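Putative glutathione S-transferase (Corynebacterium glutamicum, PDB 3M1G) is probably a glutathione transferase of the ECM4-like group, acting on glutathione-linked substrates. Local coordinates at residues A[193-198]-A[216-221]; A[238-243]-A[337-342]; A[292-297]-A[354-359]. One frame throughout, in Å; residues are numbered along the deposited sequence. Where two conformers were deposited one is given.

Contact 1. Residues A[193-198]-A[216-221]; sequences FTEVNN and YKRLWV
R218 reaches from helix 209-229 to E195 on helix 182-197, and their salt bridge ties two helices of the all-helical GST C-terminal domain whose segments 193-197 and 216-221 run at 96° to each other. The arginine runs alongside one oxygen before it grips both. Its CB lies 3.5 Å from E195 OE1, and CG and CD stay within van der Waals range of that same atom. NE then bonds E195 OE1 at 2.9 Å, almost straight, while E195 CD lies at the edge of the guanidinium, in its plane. At the tip, NH2 donates to E195 OE2 at 2.9 Å. This side-on, two-nitrogen grip holds the carboxylate nearly coplanar with the guanidinium, 18° apart. A bend at chi2 (-53°) folds the glutamate chain, and T194 OG1 secures the result by donating to the anti lone pair of E195 OE2. Both oxygens are therefore engaged more than once, since a water links E195 OE1 to R218 O. Next to the ion pair the contact turns apolar: V196 meets L219 loosely and also packs on L223 of the same helix as L219. The backbones come closest at E195 and L219, where L219 CA directs a CH...O contact at E195 O, 3.4 Å away.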
loop_
_atom_site.group_PDB
_atom_site.type_symbol
_atom_site.label_atom_id
_atom_site.label_comp_id
_atom_site.label_asym_id
_atom_site.label_seq_id
_atom_site.Cartn_x
_atom_site.Cartn_y
_atom_site.Cartn_z
ATOM N N PHE A 193 19.934 0.834 11.049
ATOM C CA PHE A 193 20.563 0.367 9.830
ATOM C C PHE A 193 20.208 -1.102 9.473
ATOM O O PHE A 193 19.822 -1.375 8.359
ATOM C CB PHE A 193 22.075 0.475 9.942
ATOM C CG PHE A 193 22.786 -0.122 8.806
ATOM C CD1 PHE A 193 22.694 0.456 7.548
ATOM C CD2 PHE A 193 23.549 -1.264 8.968
ATOM C CE1 PHE A 193 23.375 -0.100 6.469
ATOM C CE2 PHE A 193 24.241 -1.838 7.884
ATOM C CZ PHE A 193 24.138 -1.270 6.639
ATOM N N THR A 194 20.396 -2.033 10.389
ATOM C CA THR A 194 20.174 -3.428 10.060
ATOM C C THR A 194 18.674 -3.772 9.942
ATOM O O THR A 194 18.285 -4.574 9.104
ATOM C CB THR A 194 20.884 -4.399 11.053
ATOM O OG1 THR A 194 20.342 -4.248 12.370
ATOM C CG2 THR A 194 22.433 -4.167 11.084
ATOM N N GLU A 195 17.823 -3.171 10.761
ATOM C CA GLU A 195 16.411 -3.605 10.805
ATOM C C GLU A 195 15.465 -2.752 9.955
ATOM O O GLU A 195 14.381 -3.219 9.605
ATOM C CB GLU A 195 15.926 -3.584 12.237
ATOM C CG GLU A 195 16.822 -4.283 13.221
ATOM C CD GLU A 195 17.159 -5.714 12.818
ATOM O OE1 GLU A 195 16.219 -6.570 12.823
ATOM O OE2 GLU A 195 18.364 -5.977 12.536
ATOM N N VAL A 196 15.863 -1.517 9.623
ATOM C CA VAL A 196 15.014 -0.563 8.892
ATOM C C VAL A 196 15.633 -0.135 7.565
ATOM O O VAL A 196 15.028 -0.419 6.504
ATOM C CB VAL A 196 14.674 0.644 9.763
ATOM C CG1 VAL A 196 13.778 1.650 9.012
ATOM C CG2 VAL A 196 13.977 0.136 11.096
ATOM N N ASN A 197 16.816 0.528 7.583
ATOM C CA ASN A 197 17.439 0.986 6.352
ATOM C C ASN A 197 17.679 -0.162 5.384
ATOM O O ASN A 197 17.323 -0.059 4.212
ATOM C CB ASN A 197 18.825 1.697 6.552
ATOM C CG ASN A 197 18.777 2.932 7.445
ATOM O OD1 ASN A 197 19.730 3.149 8.184
ATOM N ND2 ASN A 197 17.697 3.762 7.381
ATOM N N ASN A 198 18.339 -1.221 5.851
ATOM C CA ASN A 198 18.492 -2.423 5.084
ATOM C C ASN A 198 17.285 -3.324 5.136
ATOM O O ASN A 198 17.118 -4.166 4.270
ATOM C CB ASN A 198 19.630 -3.277 5.639
ATOM C CG ASN A 198 20.911 -3.017 4.963
ATOM O OD1 ASN A 198 20.942 -2.522 3.832
ATOM N ND2 ASN A 198 22.006 -3.381 5.626
ATOM N N TYR A 216 10.172 -9.201 7.107
ATOM C CA TYR A 216 9.034 -8.354 7.430
ATOM C C TYR A 216 8.840 -8.222 8.938
ATOM O O TYR A 216 8.581 -7.115 9.452
ATOM C CB TYR A 216 7.778 -8.912 6.745
ATOM C CG TYR A 216 6.455 -8.340 7.124
ATOM C CD1 TYR A 216 5.825 -8.742 8.274
ATOM C CD2 TYR A 216 5.799 -7.438 6.289
ATOM C CE1 TYR A 216 4.563 -8.279 8.615
ATOM C CE2 TYR A 216 4.539 -6.933 6.626
ATOM C CZ TYR A 216 3.938 -7.373 7.786
ATOM O OH TYR A 216 2.708 -6.935 8.132
ATOM N N LYS A 217 8.943 -9.346 9.629
ATOM C CA LYS A 217 8.784 -9.359 11.054
ATOM C C LYS A 217 9.833 -8.464 11.695
ATOM O O LYS A 217 9.501 -7.646 12.525
ATOM C CB LYS A 217 8.931 -10.779 11.591
ATOM C CG LYS A 217 8.441 -10.971 13.011
ATOM C CD LYS A 217 8.877 -12.361 13.521
ATOM C CE LYS A 217 8.263 -12.719 14.865
ATOM N NZ LYS A 217 8.989 -13.922 15.480
ATOM N N ARG A 218 11.086 -8.609 11.285
ATOM C CA ARG A 218 12.162 -7.758 11.811
ATOM C C ARG A 218 11.913 -6.278 11.563
ATOM O O ARG A 218 12.106 -5.446 12.450
ATOM C CB ARG A 218 13.526 -8.181 11.244
ATOM C CG ARG A 218 14.092 -9.444 11.929
ATOM C CD ARG A 218 15.358 -9.942 11.229
ATOM N NE ARG A 218 16.475 -8.972 11.294
ATOM C CZ ARG A 218 17.662 -9.166 10.717
ATOM N NH1 ARG A 218 17.886 -10.252 9.991
ATOM N NH2 ARG A 218 18.614 -8.271 10.829
ATOM N N LEU A 219 11.474 -5.936 10.362
ATOM C CA LEU A 219 11.237 -4.535 10.024
ATOM C C LEU A 219 10.196 -3.928 10.973
ATOM O O LEU A 219 10.369 -2.814 11.488
ATOM C CB LEU A 219 10.775 -4.408 8.563
ATOM C CG LEU A 219 10.270 -3.060 8.090
ATOM C CD1 LEU A 219 11.385 -2.013 8.098
ATOM C CD2 LEU A 219 9.641 -3.177 6.664
ATOM N N TRP A 220 9.121 -4.660 11.216
ATOM C CA TRP A 220 8.025 -4.103 12.003
ATOM C C TRP A 220 8.266 -4.063 13.510
ATOM O O TRP A 220 7.731 -3.179 14.188
ATOM C CB TRP A 220 6.664 -4.767 11.599
ATOM C CG TRP A 220 6.244 -4.156 10.286
ATOM C CD1 TRP A 220 6.369 -4.706 9.036
ATOM C CD2 TRP A 220 5.730 -2.851 10.091
ATOM N NE1 TRP A 220 5.976 -3.810 8.084
ATOM C CE2 TRP A 220 5.582 -2.660 8.698
ATOM C CE3 TRP A 220 5.366 -1.814 10.958
ATOM C CZ2 TRP A 220 5.061 -1.504 8.163
ATOM C CZ3 TRP A 220 4.865 -0.642 10.416
ATOM C CH2 TRP A 220 4.723 -0.498 9.037
ATOM N N VAL A 221 9.054 -5.001 14.033
ATOM C CA VAL A 221 9.534 -4.913 15.422
ATOM C C VAL A 221 10.312 -3.583 15.568
ATOM O O VAL A 221 10.099 -2.840 16.537
ATOM C CB VAL A 221 10.463 -6.106 15.805
ATOM C CG1 VAL A 221 11.278 -5.788 17.046
ATOM C CG2 VAL A 221 9.647 -7.445 16.032
HETATM O O HOH W 1 14.092 -6.120 14.306
#

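Contact 2. Residues A[238-243]-A[337-342]; sequences GDHITE and PFAEGV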
loop_
_atom_site.group_PDB
_atom_site.type_symbol
_atom_site.label_atom_id
_atom_site.label_comp_id
_atom_site.label_asym_id
_atom_site.label_seq_id
_atom_site.Cartn_x
_atom_site.Cartn_y
_atom_site.Cartn_z
ATOM N N GLY A 238 16.305 13.311 20.954
ATOM C CA GLY A 238 15.774 14.334 21.856
ATOM C C GLY A 238 15.257 15.580 21.154
ATOM O O GLY A 238 14.536 15.491 20.175
ATOM N N ASP A 239 15.676 16.741 21.641
ATOM C CA ASP A 239 15.028 17.991 21.250
ATOM C C ASP A 239 15.393 18.499 19.860
ATOM O O ASP A 239 14.644 19.291 19.311
ATOM C CB ASP A 239 15.365 19.095 22.261
ATOM C CG ASP A 239 14.605 18.949 23.569
ATOM O OD1 ASP A 239 13.622 18.183 23.610
ATOM O OD2 ASP A 239 14.997 19.619 24.537
ATOM N N HIS A 240 16.557 18.105 19.339
ATOM C CA HIS A 240 17.053 18.624 18.064
ATOM C C HIS A 240 17.461 17.528 17.073
ATOM O O HIS A 240 17.803 16.417 17.463
ATOM C CB HIS A 240 18.234 19.616 18.290
ATOM C CG HIS A 240 17.925 20.697 19.289
ATOM N ND1 HIS A 240 16.815 21.506 19.171
ATOM C CD2 HIS A 240 18.553 21.079 20.437
ATOM C CE1 HIS A 240 16.771 22.346 20.205
ATOM N NE2 HIS A 240 17.797 22.090 20.998
ATOM N N ILE A 241 17.457 17.889 15.793
ATOM C CA ILE A 241 17.852 16.996 14.713
ATOM C C ILE A 241 19.340 16.629 14.838
ATOM O O ILE A 241 20.182 17.482 15.162
ATOM C CB ILE A 241 17.581 17.632 13.333
ATOM C CG1 ILE A 241 16.073 17.768 13.142
ATOM C CG2 ILE A 241 18.269 16.817 12.169
ATOM C CD1 ILE A 241 15.612 18.619 11.955
ATOM N N THR A 242 19.628 15.341 14.656
ATOM C CA THR A 242 20.997 14.825 14.622
ATOM C C THR A 242 21.219 13.912 13.414
ATOM O O THR A 242 20.295 13.592 12.655
ATOM C CB THR A 242 21.320 13.991 15.895
ATOM O OG1 THR A 242 20.390 12.894 15.995
ATOM C CG2 THR A 242 21.272 14.861 17.196
ATOM N N GLU A 243 22.472 13.511 13.228
ATOM C CA GLU A 243 22.851 12.490 12.272
ATOM C C GLU A 243 21.902 11.282 12.223
ATOM O O GLU A 243 21.667 10.742 11.140
ATOM C CB GLU A 243 24.271 12.006 12.609
ATOM C CG GLU A 243 24.813 10.815 11.836
ATOM C CD GLU A 243 25.426 11.163 10.454
ATOM O OE1 GLU A 243 25.628 12.359 10.166
ATOM O OE2 GLU A 243 25.736 10.209 9.684
ATOM N N PRO A 337 13.808 22.045 15.405
ATOM C CA PRO A 337 14.744 21.355 14.515
ATOM C C PRO A 337 16.229 21.610 14.827
ATOM O O PRO A 337 17.046 20.663 14.816
ATOM C CB PRO A 337 14.360 21.889 13.127
ATOM C CG PRO A 337 12.911 22.286 13.246
ATOM C CD PRO A 337 12.684 22.668 14.678
ATOM N N PHE A 338 16.566 22.876 15.108
ATOM C CA PHE A 338 17.921 23.275 15.415
ATOM C C PHE A 338 18.028 24.024 16.762
ATOM O O PHE A 338 17.060 24.599 17.247
ATOM C CB PHE A 338 18.450 24.169 14.292
ATOM C CG PHE A 338 18.233 23.597 12.935
ATOM C CD1 PHE A 338 18.888 22.442 12.566
ATOM C CD2 PHE A 338 17.369 24.215 12.035
ATOM C CE1 PHE A 338 18.690 21.870 11.322
ATOM C CE2 PHE A 338 17.153 23.669 10.753
ATOM C CZ PHE A 338 17.810 22.497 10.393
ATOM N N ALA A 339 19.196 23.980 17.375
ATOM C CA ALA A 339 19.428 24.730 18.629
ATOM C C ALA A 339 19.271 26.240 18.373
ATOM O O ALA A 339 19.293 26.711 17.222
ATOM C CB ALA A 339 20.823 24.415 19.200
ATOM N N GLU A 340 19.061 26.982 19.452
ATOM C CA GLU A 340 18.940 28.428 19.341
ATOM C C GLU A 340 20.228 29.022 18.773
ATOM O O GLU A 340 21.319 28.563 19.056
ATOM C CB GLU A 340 18.554 29.058 20.685
ATOM C CG GLU A 340 17.162 28.665 21.108
ATOM C CD GLU A 340 16.593 29.579 22.142
ATOM O OE1 GLU A 340 17.328 30.479 22.612
ATOM O OE2 GLU A 340 15.401 29.399 22.467
ATOM N N GLY A 341 20.056 30.016 17.908
ATOM C CA GLY A 341 21.162 30.689 17.230
ATOM C C GLY A 341 21.677 29.978 15.988
ATOM O O GLY A 341 22.552 30.500 15.298
ATOM N N VAL A 342 21.196 28.770 15.693
ATOM C CA VAL A 342 21.654 28.098 14.466
ATOM C C VAL A 342 21.096 28.837 13.234
ATOM O O VAL A 342 19.971 29.238 13.243
ATOM C CB VAL A 342 21.245 26.605 14.446
ATOM C CG1 VAL A 342 21.304 26.004 13.017
ATOM C CG2 VAL A 342 22.140 25.799 15.421
HETATM O O HOH W 2 19.805 20.260 14.822
#
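H240 and I241 take similar first torsions, CG and CG1 each lying opposite the carbonyl carbon (chi1 -51° and -67°), yet they serve the contact with 337-342 in different ways. In H240 this rotation lays one face of the imidazole against the backbone of the partner loop. A339 CA stands over the centre of that face, 3.9 Å from the H240 ring centroid, in a CH-pi contact. The opposite face rests on D239 CB, so the ring is sandwiched between its own chain neighbour and the other loop. H240 ND1 is hydrogen-bonded to S336 O, just ahead of the partner segment, which fixes how the ring is turned about its CB-CG bond. In I241 an extended chi2 (169°) carries CD1 across the proline ring at a slant, to 3.7 Å from P337 CB. Between these two side chains the backbones are joined directly: I241 N donates to P337 O at 3.0 Å. The donor sits tilted from the carbonyl plane, and a water adds a second bond to P337 O, at 2.8 Å, while also donating to I241 O. The acceptor thus receives two protons, one of them from a bridge that closes a small ring of bonds between the loops. Beyond A339 the partner chain reverses in a type II beta turn, V342 N bonding A339 O, with G341 at the positive phi that such a turn favours. I241 leads into T242, the N-cap of helix 243-253; T242 N donates to D245 OD2. That bond and the T-x-x-D sequence are consistent with the N-capping box characteristic of the GST C-terminal domain.

Contact 3. Residues A[292-297]-A[354-359]; sequences TTDFTE and VKNPEP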
loop_
_atom_site.group_PDB
_atom_site.type_symbol
_atom_site.label_atom_id
_atom_site.label_comp_id
_atom_site.label_asym_id
_atom_site.label_seq_id
_atom_site.Cartn_x
_atom_site.Cartn_y
_atom_site.Cartn_z
ATOM N N THR A 292 15.488 18.396 -0.975
ATOM C CA THR A 292 16.364 17.495 -1.698
ATOM C C THR A 292 15.629 16.164 -2.084
ATOM O O THR A 292 16.279 15.182 -2.526
ATOM C CB THR A 292 17.620 17.199 -0.899
ATOM O OG1 THR A 292 17.300 16.505 0.319
ATOM C CG2 THR A 292 18.407 18.540 -0.537
ATOM N N THR A 293 14.303 16.128 -1.881
ATOM C CA THR A 293 13.512 14.904 -2.072
ATOM C C THR A 293 12.715 15.030 -3.372
ATOM O O THR A 293 11.819 15.887 -3.467
ATOM C CB THR A 293 12.561 14.671 -0.895
ATOM O OG1 THR A 293 13.318 14.596 0.316
ATOM C CG2 THR A 293 11.738 13.354 -1.061
ATOM N N ASP A 294 13.079 14.214 -4.362
ATOM C CA ASP A 294 12.396 14.190 -5.661
ATOM C C ASP A 294 11.587 12.894 -5.769
ATOM O O ASP A 294 12.135 11.814 -6.054
ATOM C CB ASP A 294 13.401 14.325 -6.810
ATOM C CG ASP A 294 12.727 14.502 -8.192
ATOM O OD1 ASP A 294 11.661 13.894 -8.388
ATOM O OD2 ASP A 294 13.289 15.242 -9.064
ATOM N N PHE A 295 10.288 13.007 -5.519
ATOM C CA PHE A 295 9.432 11.820 -5.445
ATOM C C PHE A 295 9.301 11.112 -6.792
ATOM O O PHE A 295 9.209 9.887 -6.836
ATOM C CB PHE A 295 8.059 12.167 -4.888
ATOM C CG PHE A 295 8.058 12.461 -3.417
ATOM C CD1 PHE A 295 8.205 11.449 -2.503
ATOM C CD2 PHE A 295 7.880 13.755 -2.952
ATOM C CE1 PHE A 295 8.171 11.712 -1.153
ATOM C CE2 PHE A 295 7.853 14.030 -1.628
ATOM C CZ PHE A 295 7.995 12.994 -0.706
ATOM N N THR A 296 9.336 11.872 -7.884
ATOM C CA THR A 296 9.268 11.282 -9.226
ATOM C C THR A 296 10.470 10.420 -9.528
ATOM O O THR A 296 10.314 9.314 -10.013
ATOM C CB THR A 296 9.095 12.356 -10.310
ATOM O OG1 THR A 296 7.878 13.056 -10.053
ATOM C CG2 THR A 296 9.043 11.747 -11.736
ATOM N N GLU A 297 11.681 10.913 -9.226
ATOM C CA GLU A 297 12.879 10.134 -9.516
ATOM C C GLU A 297 12.991 8.966 -8.576
ATOM O O GLU A 297 13.457 7.905 -8.975
ATOM C CB GLU A 297 14.152 10.995 -9.468
ATOM C CG GLU A 297 14.187 11.932 -10.659
ATOM C CD GLU A 297 15.521 12.577 -10.941
ATOM O OE1 GLU A 297 16.522 12.226 -10.297
ATOM O OE2 GLU A 297 15.560 13.431 -11.861
ATOM N N VAL A 354 15.113 20.440 -6.741
ATOM C CA VAL A 354 14.331 19.268 -7.130
ATOM C C VAL A 354 13.711 19.568 -8.504
ATOM O O VAL A 354 13.118 20.613 -8.694
ATOM C CB VAL A 354 13.273 18.962 -6.074
ATOM C CG1 VAL A 354 12.167 18.033 -6.610
ATOM C CG2 VAL A 354 13.963 18.391 -4.838
ATOM N N LYS A 355 13.974 18.690 -9.463
ATOM C CA LYS A 355 13.553 18.880 -10.850
ATOM C C LYS A 355 12.064 18.584 -11.010
ATOM O O LYS A 355 11.400 19.216 -11.825
ATOM C CB LYS A 355 14.388 17.998 -11.795
ATOM C CG LYS A 355 15.886 18.299 -11.785
ATOM C CD LYS A 355 16.187 19.654 -12.430
ATOM C CE LYS A 355 17.692 19.905 -12.565
ATOM N NZ LYS A 355 17.926 21.187 -13.241
ATOM N N ASN A 356 11.532 17.674 -10.195
ATOM C CA ASN A 356 10.110 17.312 -10.271
ATOM C C ASN A 356 9.327 17.649 -8.985
ATOM O O ASN A 356 8.852 16.762 -8.281
ATOM C CB ASN A 356 9.994 15.816 -10.606
ATOM C CG ASN A 356 10.784 15.439 -11.856
ATOM O OD1 ASN A 356 10.286 15.594 -12.958
ATOM N ND2 ASN A 356 12.019 14.960 -11.687
ATOM N N PRO A 357 9.187 18.944 -8.679
ATOM C CA PRO A 357 8.578 19.312 -7.424
ATOM C C PRO A 357 7.085 18.968 -7.398
ATOM O O PRO A 357 6.419 19.125 -8.404
ATOM C CB PRO A 357 8.798 20.830 -7.366
ATOM C CG PRO A 357 8.828 21.257 -8.820
ATOM C CD PRO A 357 9.480 20.108 -9.533
ATOM N N GLU A 358 6.582 18.472 -6.265
ATOM C CA GLU A 358 5.144 18.377 -6.035
ATOM C C GLU A 358 4.574 19.777 -5.867
ATOM O O GLU A 358 5.352 20.722 -5.697
ATOM C CB GLU A 358 4.861 17.549 -4.780
ATOM C CG GLU A 358 5.243 16.085 -4.912
ATOM C CD GLU A 358 4.381 15.346 -5.969
ATOM O OE1 GLU A 358 3.154 15.570 -6.032
ATOM O OE2 GLU A 358 4.936 14.541 -6.739
ATOM N N PRO A 359 3.212 19.937 -5.936
ATOM C CA PRO A 359 2.685 21.321 -5.842
ATOM C C PRO A 359 3.062 21.974 -4.505
ATOM O O PRO A 359 3.168 23.159 -4.430
ATOM C CB PRO A 359 1.153 21.164 -5.999
ATOM C CG PRO A 359 0.947 19.817 -6.696
ATOM C CD PRO A 359 2.168 18.952 -6.289
HETATM O O HOH W 3 15.543 16.430 -8.726
HETATM O O HOH W 4 9.213 15.605 -5.679
HETATM O O HOH W 5 7.267 14.616 -7.959
HETATM O O HOH W 6 13.847 14.035 -13.543
#
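The ring of F295 and the carboxylate of E358 stand steeply to each other, their planes 74° apart, and the touch is made by E358 CG, 4.0 Å from F295 CD2. T293 CG2 lies over one face of the ring, toward its rim, and F324 meets the ring at an angle. The second flat pair is the carboxylate of D294 and the amide of N356, turned 58° against each other. N356 ND2 donates to the syn lone pair of D294 OD2 at 2.9 Å, while N356 N approaches the same oxygen from above the carboxylate plane at 3.2 Å. A water makes a third bond to D294 OD2 and passes the link on to K355 N. With CG anti to the backbone N (chi1 -172°), D294 also caps helix 295-305, its OD1 accepting from E297 N at 3.1 Å. One side chain thus both caps a helix and holds the C-terminal tail. T296 packs across N356 CB, and V354 CG2 sits 3.6 Å from T293 O. One further water accepts from F295 N and lies within bonding distance of N356 O, and another joins N356 ND2 to E297 OE2. Behind the contact, T292 lies against V77, I78 and R81 of helix 71-83, and T293 reaches H74 of that helix and V253 of helix 243-253. The tail is thus held at the start of helix 295-305, whose leading residues pack on helices 71-83 and 243-253.

The three contacts have centres 25 to 26 Å apart and do not touch. Contact 1 is partly buried and joins two helices through a charged pair, contact 2 is a surface meeting of two loops built on backbone bonding and ring packing, and contact 3, also partly buried, fastens the C-terminal tail to a helix start through carboxylate, amide and waters. Helix 243-253 relates them all: contact 2 lies at its N-terminus, contact 3 packs against it, and N197 of contact 1 bonds to its R247 and T251. Contacts 2 and 3 alternate along the chain, so the long C-terminal extension returns twice to the helical domain, whereas contact 1 closes within it.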